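Local coordinates for putative hydantoin racemase (Klebsiella pneumoniae subsp. pneumoniae, PDB 3QVL), which racemises allantoin and probably interconverts the D and L forms of other 5-monosubstituted hydantoins, at residues A76-P81 against I123-L128; I95-A100 against D202-A207; A101-T106 against Y132-H137; F112-T117 against A177-S182; K161-C166 against Q190-E195. All coordinates share one frame; numbering follows the deposited sequence. Where two conformers were deposited one is given.

Contact 1: residues A76-P81 against I123-L128. Unlike the reference sequence in segment 76-81: Ser77 (reference Cys). With 5HY ([(4R)-2,5-dioxoimidazolidin-4-yl]acetic acid), chain C.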
# COMPACT_ATOMS: atom_id res chain seq x y z
N ALA A 76 -5.93 19.20 20.93
CA ALA A 76 -4.53 19.52 21.20
C ALA A 76 -3.69 18.44 21.89
O ALA A 76 -2.91 18.73 22.80
CB ALA A 76 -4.42 20.85 21.94
N SER A 77 -3.87 17.20 21.44
CA SER A 77 -3.02 16.07 21.82
C SER A 77 -2.58 15.35 20.55
O SER A 77 -3.37 15.21 19.61
CB SER A 77 -3.77 15.11 22.75
OG SER A 77 -2.94 14.04 23.16
N PHE A 78 -1.33 14.88 20.53
CA PHE A 78 -0.75 14.28 19.32
C PHE A 78 -1.36 12.96 18.84
O PHE A 78 -0.99 12.45 17.77
CB PHE A 78 0.77 14.17 19.46
CG PHE A 78 1.50 14.08 18.14
CD1 PHE A 78 1.61 15.20 17.32
CD2 PHE A 78 2.07 12.88 17.73
CE1 PHE A 78 2.28 15.12 16.10
CE2 PHE A 78 2.74 12.79 16.52
CZ PHE A 78 2.85 13.91 15.70
N GLY A 79 -2.29 12.40 19.60
CA GLY A 79 -3.03 11.23 19.15
C GLY A 79 -4.34 11.59 18.47
O GLY A 79 -5.05 10.71 17.98
N ASP A 80 -4.64 12.89 18.44
CA ASP A 80 -5.92 13.42 17.94
C ASP A 80 -7.14 12.62 18.43
O ASP A 80 -7.98 12.22 17.62
CB ASP A 80 -5.91 13.50 16.40
CG ASP A 80 -4.83 14.42 15.85
OD1 ASP A 80 -4.20 15.16 16.64
OD2 ASP A 80 -4.60 14.39 14.62
N PRO A 81 -7.24 12.40 19.76
CA PRO A 81 -8.30 11.53 20.28
C PRO A 81 -9.70 12.08 20.02
O PRO A 81 -9.96 13.27 20.25
CB PRO A 81 -8.00 11.48 21.78
CG PRO A 81 -7.27 12.72 22.07
CD PRO A 81 -6.45 13.00 20.85
N ILE A 123 3.43 3.89 18.54
CA ILE A 123 2.45 3.08 17.81
C ILE A 123 1.19 3.88 17.44
O ILE A 123 0.62 3.69 16.37
CB ILE A 123 2.09 1.76 18.57
CG1 ILE A 123 1.34 0.77 17.66
CG2 ILE A 123 1.31 2.04 19.86
CD1 ILE A 123 2.21 0.11 16.59
N ILE A 124 0.79 4.78 18.34
CA ILE A 124 -0.36 5.66 18.11
C ILE A 124 -0.06 6.63 16.96
O ILE A 124 -0.92 6.86 16.10
CB ILE A 124 -0.76 6.43 19.40
CG1 ILE A 124 -1.18 5.45 20.50
CG2 ILE A 124 -1.88 7.44 19.12
CD1 ILE A 124 -1.29 6.06 21.89
N ALA A 125 1.15 7.17 16.94
CA ALA A 125 1.60 8.05 15.86
C ALA A 125 1.73 7.30 14.53
O ALA A 125 1.41 7.86 13.48
CB ALA A 125 2.92 8.72 16.24
N ARG A 126 2.19 6.05 14.59
CA ARG A 126 2.28 5.18 13.41
C ARG A 126 0.91 4.94 12.79
O ARG A 126 0.76 5.00 11.57
CB ARG A 126 2.92 3.84 13.77
CG ARG A 126 4.41 3.89 14.05
CD ARG A 126 4.95 2.49 14.30
NE ARG A 126 6.13 2.51 15.16
CZ ARG A 126 7.39 2.64 14.73
NH1 ARG A 126 8.38 2.65 15.60
NH2 ARG A 126 7.65 2.77 13.43
N HIS A 127 -0.08 4.66 13.64
CA HIS A 127 -1.45 4.43 13.20
C HIS A 127 -2.04 5.66 12.51
O HIS A 127 -2.72 5.54 11.49
CB HIS A 127 -2.33 4.01 14.38
N LEU A 128 -1.76 6.84 13.07
CA LEU A 128 -2.23 8.10 12.50
C LEU A 128 -1.59 8.41 11.15
O LEU A 128 -2.25 8.94 10.25
CB LEU A 128 -2.02 9.27 13.47
CG LEU A 128 -2.90 9.36 14.72
CD1 LEU A 128 -2.59 10.66 15.45
CD2 LEU A 128 -4.38 9.28 14.39
C 5HY C . -0.00 14.95 23.79
N 5HY C . -0.20 13.07 25.11
O 5HY C . 0.21 15.72 22.86
CA 5HY C . 0.17 13.43 23.74
CB 5HY C . 1.61 13.00 23.38
CG 5HY C . 2.74 13.69 24.17
OAB 5HY C . -0.94 14.21 26.92
NAF 5HY C . -0.44 15.29 25.00
CAI 5HY C . -0.56 14.19 25.75
OD1 5HY C . 3.88 13.19 24.04
OD2 5HY C . 2.46 14.69 24.87
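The Phe78 ring is turned edge-on to helix 122-132, with Ala125 CB near the ring plane, 4.1 Å from Phe78 CE2. Ala98 CB lies over one face of this ring, and the carbonyl oxygens of Leu180 and Gly181 lie on the opposite side. The flat hydantoin ring of the ligand is met over the face turned away from its acetate arm by Ser77, which is cysteine in the reference sequence. Ser77 OG lies 3.1 Å from ligand atom C, although this side chain was modelled in two positions and its place is not fixed. At the edge of the hydantoin, Phe78 N donates to ligand O (2.9 Å, 160° at the hydrogen). With CG anti to its backbone N (chi1 -158°), Phe78 swings its ring from the ligand-binding backbone toward the helix.

Ser77 to Asp80 form a type I turn, closed by Asp80 N and Ser77 O at 2.9 Å. Leu128 covers the outer peptides of the turn, its CD1 sitting 3.3 Å from Phe78 O and 3.5 Å from Gly79 O. Ile124 CG2 reaches Gly79 CA (4.0 Å), where no side chain holds the helix off. The Asp80 carboxylate turns elsewhere, binding Ala98 N, Glu99 N and Tyr132 OH; the helix start it faces would favour its negative charge.

No hydrogen bond crosses between loop and helix; the two meet by van der Waals contact of methyl groups with ring edge, Gly79 CA and two carbonyl oxygens. The Phe78 N-H meanwhile points at the carbonyl next to the ligand's stereocentre, CA, and would be expected to polarise that carbonyl and so withdraw electron density from CA.

Contact 2: residues I95-A100 against D202-A207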
# COMPACT_ATOMS: atom_id res chain seq x y z
N ILE A 95 -9.93 20.29 13.98
CA ILE A 95 -8.60 19.92 13.49
C ILE A 95 -7.73 19.36 14.61
O ILE A 95 -7.59 19.98 15.67
CB ILE A 95 -7.88 21.13 12.81
CG1 ILE A 95 -8.78 21.81 11.76
CG2 ILE A 95 -6.54 20.70 12.20
CD1 ILE A 95 -9.20 20.93 10.59
N GLY A 96 -7.16 18.18 14.38
CA GLY A 96 -6.21 17.59 15.31
C GLY A 96 -4.83 18.17 15.11
O GLY A 96 -4.48 18.59 14.01
N ILE A 97 -4.03 18.19 16.18
CA ILE A 97 -2.69 18.77 16.09
C ILE A 97 -1.67 17.88 15.36
O ILE A 97 -0.77 18.39 14.70
CB ILE A 97 -2.13 19.26 17.46
CG1 ILE A 97 -1.97 18.11 18.45
CG2 ILE A 97 -3.01 20.39 18.01
CD1 ILE A 97 -0.93 18.38 19.53
N ALA A 98 -1.83 16.56 15.48
CA ALA A 98 -1.02 15.63 14.71
C ALA A 98 -1.34 15.79 13.23
O ALA A 98 -0.44 15.90 12.39
CB ALA A 98 -1.26 14.20 15.15
N GLU A 99 -2.64 15.81 12.92
CA GLU A 99 -3.15 16.03 11.58
C GLU A 99 -2.56 17.30 10.96
O GLU A 99 -1.98 17.25 9.87
CB GLU A 99 -4.68 16.12 11.62
CG GLU A 99 -5.36 16.41 10.29
CD GLU A 99 -6.85 16.71 10.44
OE1 GLU A 99 -7.25 17.27 11.49
OE2 GLU A 99 -7.62 16.39 9.52
N ALA A 100 -2.69 18.42 11.67
CA ALA A 100 -2.23 19.72 11.18
C ALA A 100 -0.72 19.79 10.98
O ALA A 100 -0.25 20.32 9.98
CB ALA A 100 -2.69 20.82 12.11
N ASP A 202 4.97 22.82 15.15
CA ASP A 202 4.03 22.60 16.25
C ASP A 202 2.62 22.49 15.69
O ASP A 202 2.15 23.39 14.99
CB ASP A 202 4.12 23.74 17.26
CG ASP A 202 2.86 23.89 18.09
OD1 ASP A 202 2.37 22.88 18.64
OD2 ASP A 202 2.35 25.03 18.20
N GLY A 203 1.95 21.39 16.02
CA GLY A 203 0.59 21.13 15.56
C GLY A 203 -0.47 22.05 16.13
O GLY A 203 -1.49 22.29 15.48
N VAL A 204 -0.24 22.56 17.34
CA VAL A 204 -1.18 23.48 17.98
C VAL A 204 -1.36 24.74 17.14
O VAL A 204 -2.47 25.08 16.74
CB VAL A 204 -0.73 23.86 19.43
CG1 VAL A 204 -1.68 24.88 20.04
CG2 VAL A 204 -0.66 22.61 20.30
N SER A 205 -0.25 25.42 16.86
CA SER A 205 -0.25 26.63 16.04
C SER A 205 -0.76 26.35 14.63
O SER A 205 -1.53 27.14 14.08
CB SER A 205 1.15 27.25 16.01
OG SER A 205 2.11 26.34 15.51
N ALA A 206 -0.34 25.22 14.06
CA ALA A 206 -0.75 24.81 12.72
C ALA A 206 -2.26 24.58 12.62
O ALA A 206 -2.89 25.00 11.65
CB ALA A 206 0.01 23.56 12.29
N ALA A 207 -2.83 23.92 13.63
CA ALA A 207 -4.26 23.62 13.66
C ALA A 207 -5.10 24.89 13.77
O ALA A 207 -6.16 24.99 13.15
CB ALA A 207 -4.59 22.67 14.80
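Ile97 lays its CG2 methyl over the Gly203-Val204 peptide, 3.6 Å from Val204 N, and the same methyl meets Val204 CG2 at 4.0 Å. It gets there because CG1 takes the position between the backbone N and the carbonyl carbon (chi1 63°), leaving CG2 anti to the carbonyl carbon and turned onto the first turn of helix 203-216. Backbone follows side chain: Ile97 O comes within 3.2 Å of Gly203 CA in a CA-H...O contact, an approach made possible by the missing side chain of the glycine.

One turn on, Ala100 CB fits against the helix backbone at Ala207 N (3.5 Å), between the methyls of Ala206 and Ala207. Ile95, still on the strand, closes the row with CG2 3.8 Å from Ala207 CB. Small residues on both sides thus let two helix starts come together with no polar bond between them.

Each start is capped separately. Asp202 is the N-cap of its helix; its OD2 takes Ser205 N (3.0 Å, 161°) from above the carboxylate plane, while OD1 has a weak bond from Val204 N. Glu99 OE1 accepts from Gly96 N at 3.0 Å, the half of a capping box that runs back to the N-cap backbone, and the Asp80 carboxylate takes Ala98 N and Glu99 N.

Strand 94-96 and strand 200-201 end separate four-stranded parallel sheets of the same strand order, so this glycine- and alanine-lined seam joins the two alpha/beta halves of the Asp/Glu racemase fold.

Contact 3: residues A101-T106 against Y132-H137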
# COMPACT_ATOMS: atom_id res chain seq x y z
N ALA A 101 0.04 19.25 11.94
CA ALA A 101 1.50 19.25 11.88
C ALA A 101 2.03 18.43 10.70
O ALA A 101 2.95 18.86 10.01
CB ALA A 101 2.10 18.75 13.18
N MET A 102 1.43 17.26 10.48
CA MET A 102 1.79 16.39 9.36
C MET A 102 1.44 17.04 8.02
O MET A 102 2.23 16.98 7.08
CB MET A 102 1.10 15.03 9.49
CG MET A 102 1.61 14.16 10.62
SD MET A 102 0.60 12.69 10.84
CE MET A 102 1.29 12.01 12.34
N HIS A 103 0.26 17.65 7.95
CA HIS A 103 -0.19 18.37 6.76
C HIS A 103 0.78 19.49 6.38
O HIS A 103 1.15 19.63 5.21
CB HIS A 103 -1.60 18.93 6.95
CG HIS A 103 -2.69 17.96 6.62
ND1 HIS A 103 -3.03 16.90 7.44
CD2 HIS A 103 -3.54 17.90 5.56
CE1 HIS A 103 -4.03 16.23 6.89
NE2 HIS A 103 -4.35 16.81 5.75
N MET A 104 1.19 20.28 7.37
CA MET A 104 2.13 21.39 7.16
C MET A 104 3.51 20.89 6.74
O MET A 104 4.17 21.52 5.91
CB MET A 104 2.26 22.26 8.42
CG MET A 104 1.01 23.04 8.81
SD MET A 104 0.43 24.24 7.60
CE MET A 104 -0.70 23.23 6.64
N ALA A 105 3.94 19.77 7.32
CA ALA A 105 5.26 19.20 7.05
C ALA A 105 5.45 18.82 5.58
O ALA A 105 6.53 19.02 5.03
CB ALA A 105 5.50 17.99 7.94
N THR A 106 4.39 18.29 4.97
CA THR A 106 4.44 17.87 3.57
C THR A 106 4.46 19.06 2.60
O THR A 106 4.76 18.90 1.41
CB THR A 106 3.26 16.94 3.20
OG1 THR A 106 2.02 17.64 3.36
CG2 THR A 106 3.26 15.69 4.08
N TYR A 132 -4.01 8.93 8.08
CA TYR A 132 -3.99 10.21 7.35
C TYR A 132 -3.33 10.09 5.98
O TYR A 132 -3.50 10.97 5.13
CB TYR A 132 -3.31 11.31 8.18
CG TYR A 132 -3.97 11.61 9.51
CD1 TYR A 132 -5.35 11.44 9.70
CD2 TYR A 132 -3.22 12.10 10.58
CE1 TYR A 132 -5.95 11.73 10.92
CE2 TYR A 132 -3.82 12.39 11.81
CZ TYR A 132 -5.18 12.20 11.97
OH TYR A 132 -5.77 12.49 13.18
N GLY A 133 -2.57 9.02 5.78
CA GLY A 133 -1.92 8.73 4.50
C GLY A 133 -0.55 9.36 4.32
O GLY A 133 -0.12 9.62 3.19
N PHE A 134 0.14 9.61 5.43
CA PHE A 134 1.46 10.26 5.40
C PHE A 134 2.63 9.33 5.73
O PHE A 134 3.74 9.80 5.98
CB PHE A 134 1.48 11.48 6.32
CG PHE A 134 0.51 12.57 5.93
CD1 PHE A 134 0.55 13.14 4.66
CD2 PHE A 134 -0.42 13.04 6.85
CE1 PHE A 134 -0.35 14.15 4.31
CE2 PHE A 134 -1.32 14.05 6.51
CZ PHE A 134 -1.28 14.60 5.23
N HIS A 135 2.37 8.02 5.73
CA HIS A 135 3.40 7.03 6.08
C HIS A 135 4.66 7.14 5.23
O HIS A 135 5.77 7.06 5.75
CB HIS A 135 2.84 5.61 6.03
CG HIS A 135 3.84 4.55 6.38
ND1 HIS A 135 4.47 3.77 5.43
CD2 HIS A 135 4.35 4.16 7.58
CE1 HIS A 135 5.30 2.94 6.03
NE2 HIS A 135 5.25 3.16 7.33
N GLN A 136 4.48 7.33 3.92
CA GLN A 136 5.59 7.47 2.99
C GLN A 136 6.35 8.79 3.17
O GLN A 136 7.53 8.89 2.82
CB GLN A 136 5.11 7.34 1.54
N HIS A 137 5.67 9.79 3.73
CA HIS A 137 6.26 11.10 3.98
C HIS A 137 7.02 11.18 5.31
O HIS A 137 7.69 12.18 5.58
CB HIS A 137 5.19 12.20 3.91
CG HIS A 137 4.69 12.47 2.53
ND1 HIS A 137 3.79 11.65 1.89
CD2 HIS A 137 4.97 13.47 1.66
CE1 HIS A 137 3.53 12.14 0.69
NE2 HIS A 137 4.23 13.24 0.53
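Phe134, whose N closes the Schellman motif that ends helix 122-132 (Gly133 is its C-prime residue), sets the edge of its ring against the face of His103 in a T-shaped pair. The contact packs helix 97-108 against the loop between helix 122-132 and strand 138-143. The ring centroids are 4.8 Å apart and the planes stand at 83°; Phe134 CZ lies over the centre of the imidazole. His103 is held in this attitude at both nitrogens, by Glu99 O at ND1 and by Thr106 OG1 of the fourth subunit at NE2, so the pair lies beside a subunit interface.

Met102 comes to Phe134 from another direction. Its CB lies 3.6 Å from Phe134 CD2, and its extended chain carries SD on to Tyr132, crossing that side chain at about a right angle. There Met102 SD lies in the plane of the phenol ring at its edge, 3.9 Å from Tyr132 CD2, a Met-aromatic contact. Tyr132 itself is tied by its hydroxyl to Asp80, while its carbonyl oxygen stands over a face of the Phe134 ring, toward the rim.

On the far flank Thr106 CG2 fills the angle between two rings, 3.8 Å from Phe134 CD1 and 3.7 Å from His137 CD2. Its torsion (chi1 62°) points this methyl outward to the loop and folds the hydroxyl back on its own helix; Thr106 OG1, which reciprocally meets His103 NE2 of the fourth subunit, donates to His103 O of its own chain at 2.9 Å, tilted 33° from the carbonyl plane.

Contact 4: residues F112-T117 against A177-S182; sequences FSIVTT and AIVLGS. Unlike the reference sequence in segment 177-182: Ser182 (reference Cys). With 5HY ([(4R)-2,5-dioxoimidazolidin-4-yl]acetic acid), chain C.
Ser182 OG and Thr117 OG1 grip the two carboxylate oxygens of the ligand separately, Ser182 OG giving its proton to OD2 at 2.6 Å and Thr117 OG1 to OD1 at 2.7 Å. Ser182, cysteine in the reference sequence, holds OG anti to its backbone N (chi1 177°), which extends it from the end of one strand toward the ligand; Gly184 N bonds the same oxygen. Just behind, Thr116 OG1 donates to Gly181 O (2.8 Å) and ties together the two chain ends that carry these groups.

From there back, the backbones pair as parallel strands. Val179 turns both its N-H and its C=O to the neighbouring strand, N giving to Ser113 O (2.8 Å, 170°) and O accepting from Val115 N (3.1 Å). Ser113 N also reaches Ala177 O. The last bond, Gly181 N to Val115 O at 2.8 Å, departs from this regularity, with the donor 45° out of the carbonyl plane.

Side chains pack on both sheet faces. Toward helix 97-108, Val179 CG2 touches Phe112 CD1 (3.6 Å), while Ile114 lies alongside Val179 with its CG1 at the edge of the Phe112 ring. On the other face, which helix 157-172 covers, Val115 CG2 meets Ile178 CG2 (4.1 Å), and Ile178 CD1 bears on Ser113 CB.

Two central strands of a parallel sheet ending at a bound substrate-like molecule are characteristic of alpha/beta enzymes, whose pockets form at the carboxyl ends of such strands; here they supply one wall of the hydantoin site.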
# COMPACT_ATOMS: atom_id res chain seq x y z
N PHE A 112 9.52 14.10 6.67
CA PHE A 112 9.68 14.63 8.02
C PHE A 112 9.98 13.54 9.05
O PHE A 112 9.70 12.36 8.81
CB PHE A 112 8.44 15.43 8.45
CG PHE A 112 7.17 14.61 8.50
CD1 PHE A 112 6.82 13.92 9.66
CD2 PHE A 112 6.32 14.54 7.40
CE1 PHE A 112 5.64 13.17 9.72
CE2 PHE A 112 5.15 13.79 7.45
CZ PHE A 112 4.81 13.10 8.61
N SER A 113 10.55 13.94 10.18
CA SER A 113 10.75 13.05 11.31
C SER A 113 9.89 13.51 12.48
O SER A 113 9.73 14.71 12.72
CB SER A 113 12.22 13.01 11.72
OG SER A 113 13.02 12.45 10.70
N ILE A 114 9.33 12.54 13.21
CA ILE A 114 8.52 12.84 14.39
C ILE A 114 9.35 12.65 15.66
O ILE A 114 10.06 11.65 15.81
CB ILE A 114 7.23 11.96 14.45
CG1 ILE A 114 6.30 12.30 13.27
CG2 ILE A 114 6.49 12.15 15.78
CD1 ILE A 114 5.16 11.31 13.06
N VAL A 115 9.26 13.62 16.56
CA VAL A 115 9.89 13.52 17.88
C VAL A 115 8.80 13.66 18.95
O VAL A 115 8.28 14.76 19.18
CB VAL A 115 11.00 14.58 18.08
CG1 VAL A 115 11.62 14.46 19.48
CG2 VAL A 115 12.09 14.44 17.02
N THR A 116 8.47 12.54 19.58
CA THR A 116 7.46 12.52 20.65
C THR A 116 8.11 12.23 22.01
O THR A 116 9.34 12.20 22.11
CB THR A 116 6.30 11.53 20.32
OG1 THR A 116 5.21 11.75 21.22
CG2 THR A 116 6.75 10.07 20.38
N THR A 117 7.30 12.03 23.04
CA THR A 117 7.82 11.92 24.41
C THR A 117 8.04 10.48 24.89
O THR A 117 9.17 10.08 25.16
CB THR A 117 6.95 12.72 25.42
OG1 THR A 117 6.38 13.87 24.77
CG2 THR A 117 7.79 13.18 26.60
N ALA A 177 12.37 18.19 7.67
CA ALA A 177 11.60 18.89 8.70
C ALA A 177 11.34 18.01 9.92
O ALA A 177 11.43 16.78 9.85
CB ALA A 177 10.28 19.40 8.12
N ILE A 178 11.02 18.65 11.04
CA ILE A 178 10.66 17.96 12.27
C ILE A 178 9.21 18.25 12.64
O ILE A 178 8.77 19.40 12.62
CB ILE A 178 11.59 18.35 13.45
CG1 ILE A 178 13.07 18.03 13.13
CG2 ILE A 178 11.14 17.70 14.76
CD1 ILE A 178 13.39 16.55 12.93
N VAL A 179 8.47 17.19 12.95
CA VAL A 179 7.14 17.32 13.52
C VAL A 179 7.23 17.03 15.01
O VAL A 179 7.61 15.93 15.42
CB VAL A 179 6.12 16.38 12.82
CG1 VAL A 179 4.84 16.25 13.64
CG2 VAL A 179 5.80 16.88 11.43
N LEU A 180 6.90 18.03 15.83
CA LEU A 180 6.87 17.86 17.28
C LEU A 180 5.66 17.02 17.67
O LEU A 180 4.53 17.32 17.27
CB LEU A 180 6.85 19.22 17.98
CG LEU A 180 8.06 20.14 17.77
CD1 LEU A 180 7.79 21.53 18.31
CD2 LEU A 180 9.33 19.56 18.39
N GLY A 181 5.91 15.96 18.44
CA GLY A 181 4.88 14.97 18.75
C GLY A 181 4.21 15.13 20.10
O GLY A 181 3.84 14.13 20.73
N SER A 182 4.05 16.37 20.55
CA SER A 182 3.43 16.66 21.84
C SER A 182 2.84 18.06 21.89
O SER A 182 3.43 19.01 21.37
CB SER A 182 4.45 16.50 22.97
OG SER A 182 3.88 16.83 24.23
C 5HY C . -0.00 14.95 23.79
N 5HY C . -0.20 13.07 25.11
O 5HY C . 0.21 15.72 22.86
CA 5HY C . 0.17 13.43 23.74
CB 5HY C . 1.61 13.00 23.38
CG 5HY C . 2.74 13.69 24.17
OAB 5HY C . -0.94 14.21 26.92
NAF 5HY C . -0.44 15.29 25.00
CAI 5HY C . -0.56 14.19 25.75
OD1 5HY C . 3.88 13.19 24.04
OD2 5HY C . 2.46 14.69 24.87

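Contact 5: residues K161-C166 against Q190-E195. Unlike the reference sequence in segment 190-195: Gln191 (reference Glu).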
# COMPACT_ATOMS: atom_id res chain seq x y z
N LYS A 161 16.40 17.32 25.59
CA LYS A 161 16.32 16.03 24.91
C LYS A 161 15.64 16.12 23.55
O LYS A 161 16.05 15.43 22.61
CB LYS A 161 15.62 15.00 25.79
CG LYS A 161 16.54 14.26 26.75
CD LYS A 161 15.77 13.31 27.64
CE LYS A 161 16.63 12.15 28.11
NZ LYS A 161 16.83 11.14 27.04
N VAL A 162 14.62 16.97 23.45
CA VAL A 162 13.94 17.22 22.17
C VAL A 162 14.92 17.85 21.18
O VAL A 162 15.04 17.39 20.04
CB VAL A 162 12.69 18.12 22.35
CG1 VAL A 162 12.14 18.59 21.00
CG2 VAL A 162 11.61 17.39 23.12
N ARG A 163 15.63 18.89 21.63
CA ARG A 163 16.63 19.58 20.81
C ARG A 163 17.70 18.63 20.28
O ARG A 163 17.97 18.61 19.08
CB ARG A 163 17.27 20.72 21.63
CG ARG A 163 18.29 21.55 20.86
CD ARG A 163 19.02 22.50 21.80
NE ARG A 163 20.27 22.99 21.21
CZ ARG A 163 21.45 22.40 21.34
NH1 ARG A 163 21.58 21.28 22.05
NH2 ARG A 163 22.52 22.93 20.77
N GLU A 164 18.27 17.83 21.18
CA GLU A 164 19.32 16.86 20.82
C GLU A 164 18.81 15.79 19.85
O GLU A 164 19.52 15.40 18.92
CB GLU A 164 19.88 16.19 22.08
CG GLU A 164 20.76 17.10 22.93
CD GLU A 164 21.20 16.46 24.24
OE1 GLU A 164 21.00 15.23 24.41
OE2 GLU A 164 21.74 17.18 25.10
N ARG A 165 17.58 15.33 20.07
CA ARG A 165 16.95 14.35 19.19
C ARG A 165 16.61 14.91 17.81
O ARG A 165 16.67 14.19 16.82
CB ARG A 165 15.72 13.74 19.85
CG ARG A 165 15.84 12.25 20.08
CD ARG A 165 15.23 11.51 18.90
NE ARG A 165 15.94 10.28 18.55
CZ ARG A 165 16.69 10.13 17.46
NH1 ARG A 165 16.85 11.13 16.61
NH2 ARG A 165 17.28 8.97 17.22
N CYS A 166 16.25 16.20 17.76
CA CYS A 166 16.00 16.89 16.50
C CYS A 166 17.28 17.00 15.66
O CYS A 166 17.26 16.75 14.46
CB CYS A 166 15.41 18.28 16.75
SG CYS A 166 13.69 18.27 17.29
N GLN A 190 9.28 27.54 17.37
CA GLN A 190 9.91 28.74 16.83
C GLN A 190 11.42 28.79 17.09
O GLN A 190 12.20 29.04 16.17
CB GLN A 190 9.23 30.00 17.38
CG GLN A 190 9.91 31.31 17.00
CD GLN A 190 9.20 32.53 17.57
OE1 GLN A 190 9.58 33.06 18.61
NE2 GLN A 190 8.15 32.97 16.88
N GLN A 191 11.81 28.55 18.34
CA GLN A 191 13.22 28.57 18.74
C GLN A 191 14.04 27.50 18.02
O GLN A 191 15.16 27.76 17.58
CB GLN A 191 13.36 28.42 20.26
N LEU A 192 13.47 26.30 17.91
CA LEU A 192 14.14 25.19 17.22
C LEU A 192 14.23 25.41 15.71
O LEU A 192 15.22 25.01 15.09
CB LEU A 192 13.45 23.86 17.53
CG LEU A 192 13.60 23.26 18.93
CD1 LEU A 192 12.71 22.04 19.09
CD2 LEU A 192 15.05 22.91 19.25
N THR A 193 13.22 26.05 15.14
CA THR A 193 13.22 26.41 13.71
C THR A 193 14.35 27.40 13.41
O THR A 193 15.08 27.24 12.43
CB THR A 193 11.85 26.98 13.26
OG1 THR A 193 10.84 25.96 13.40
CG2 THR A 193 11.89 27.45 11.81
N ARG A 194 14.49 28.41 14.26
CA ARG A 194 15.53 29.43 14.11
C ARG A 194 16.92 28.86 14.36
O ARG A 194 17.88 29.22 13.67
CB ARG A 194 15.27 30.60 15.06
N GLU A 195 17.03 27.95 15.33
CA GLU A 195 18.31 27.36 15.73
C GLU A 195 18.82 26.33 14.72
O GLU A 195 20.01 26.33 14.39
CB GLU A 195 18.18 26.73 17.12
CG GLU A 195 19.49 26.32 17.76
CD GLU A 195 19.30 25.45 19.00
OE1 GLU A 195 18.41 25.77 19.82
OE2 GLU A 195 20.04 24.46 19.14
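Arg163 leaves its helix with CG anti to the backbone N (chi1 -178°) and stays extended as far as NE; Glu195 sets out from the facing helix in the same fashion, and the two long side chains meet at about a right angle. Their ends form a salt bridge in which Arg163 NE donates to the syn lone pair of Glu195 OE2, at 145° and somewhat tilted from the guanidinium plane. The modelled separation of 2.5 Å between Arg163 NE and Glu195 OE2 is short for such a bond, so its exact length is doubtful. Arg163 NH1 has a second acidic partner in Glu160, which braces the guanidinium from its own helix.

Beneath this polar bridge Leu192 spans the gap. One branch, Leu192 CD2, lies against the aliphatic part of arginine, 3.9 Å from Arg163 CG. The other, Leu192 CD1, points inward and touches Val162 CG1 at 4.0 Å and Cys166 SG at 4.3 Å. Val162 and Cys166 rest in turn on Leu180 and Ile178 of strand 177-180, so Leu192 continues the apolar layer begun at the sheet.

The short helix axes approach no closer than 11.5 Å and make an angle of 36°, a wide spacing bridged by side chains, with the charged pair toward the outer side. Helix 157-172 leads into strand 177-180 and helix 189-196 follows it; two neighbouring helices packed against one sheet face belong to the successive beta-alpha-beta units of a layered alpha/beta fold.

In the fold
From the N terminus, contact 1 opens at the loop after strand 72-75 and contact 2 at strand 94-96; contact 1 closes on helix 122-132, before contact 2 does, so the two cross. Contact 3 starts on helix 97-108 and contact 4 on strand 112-116; each crosses contact 1 and they cross each other, weaving helix 97-108, helix 122-132 and the second sheet together. Contact 5 opens after contacts 1 and 3 have closed and crosses contact 4. Contact 2, closing last at helix 203-216, encloses contacts 3, 4 and 5 and joins the two sheets. At the ligand, loop 76-81 of contact 1 comes from the first sheet and the strand ends of contact 4 from the second.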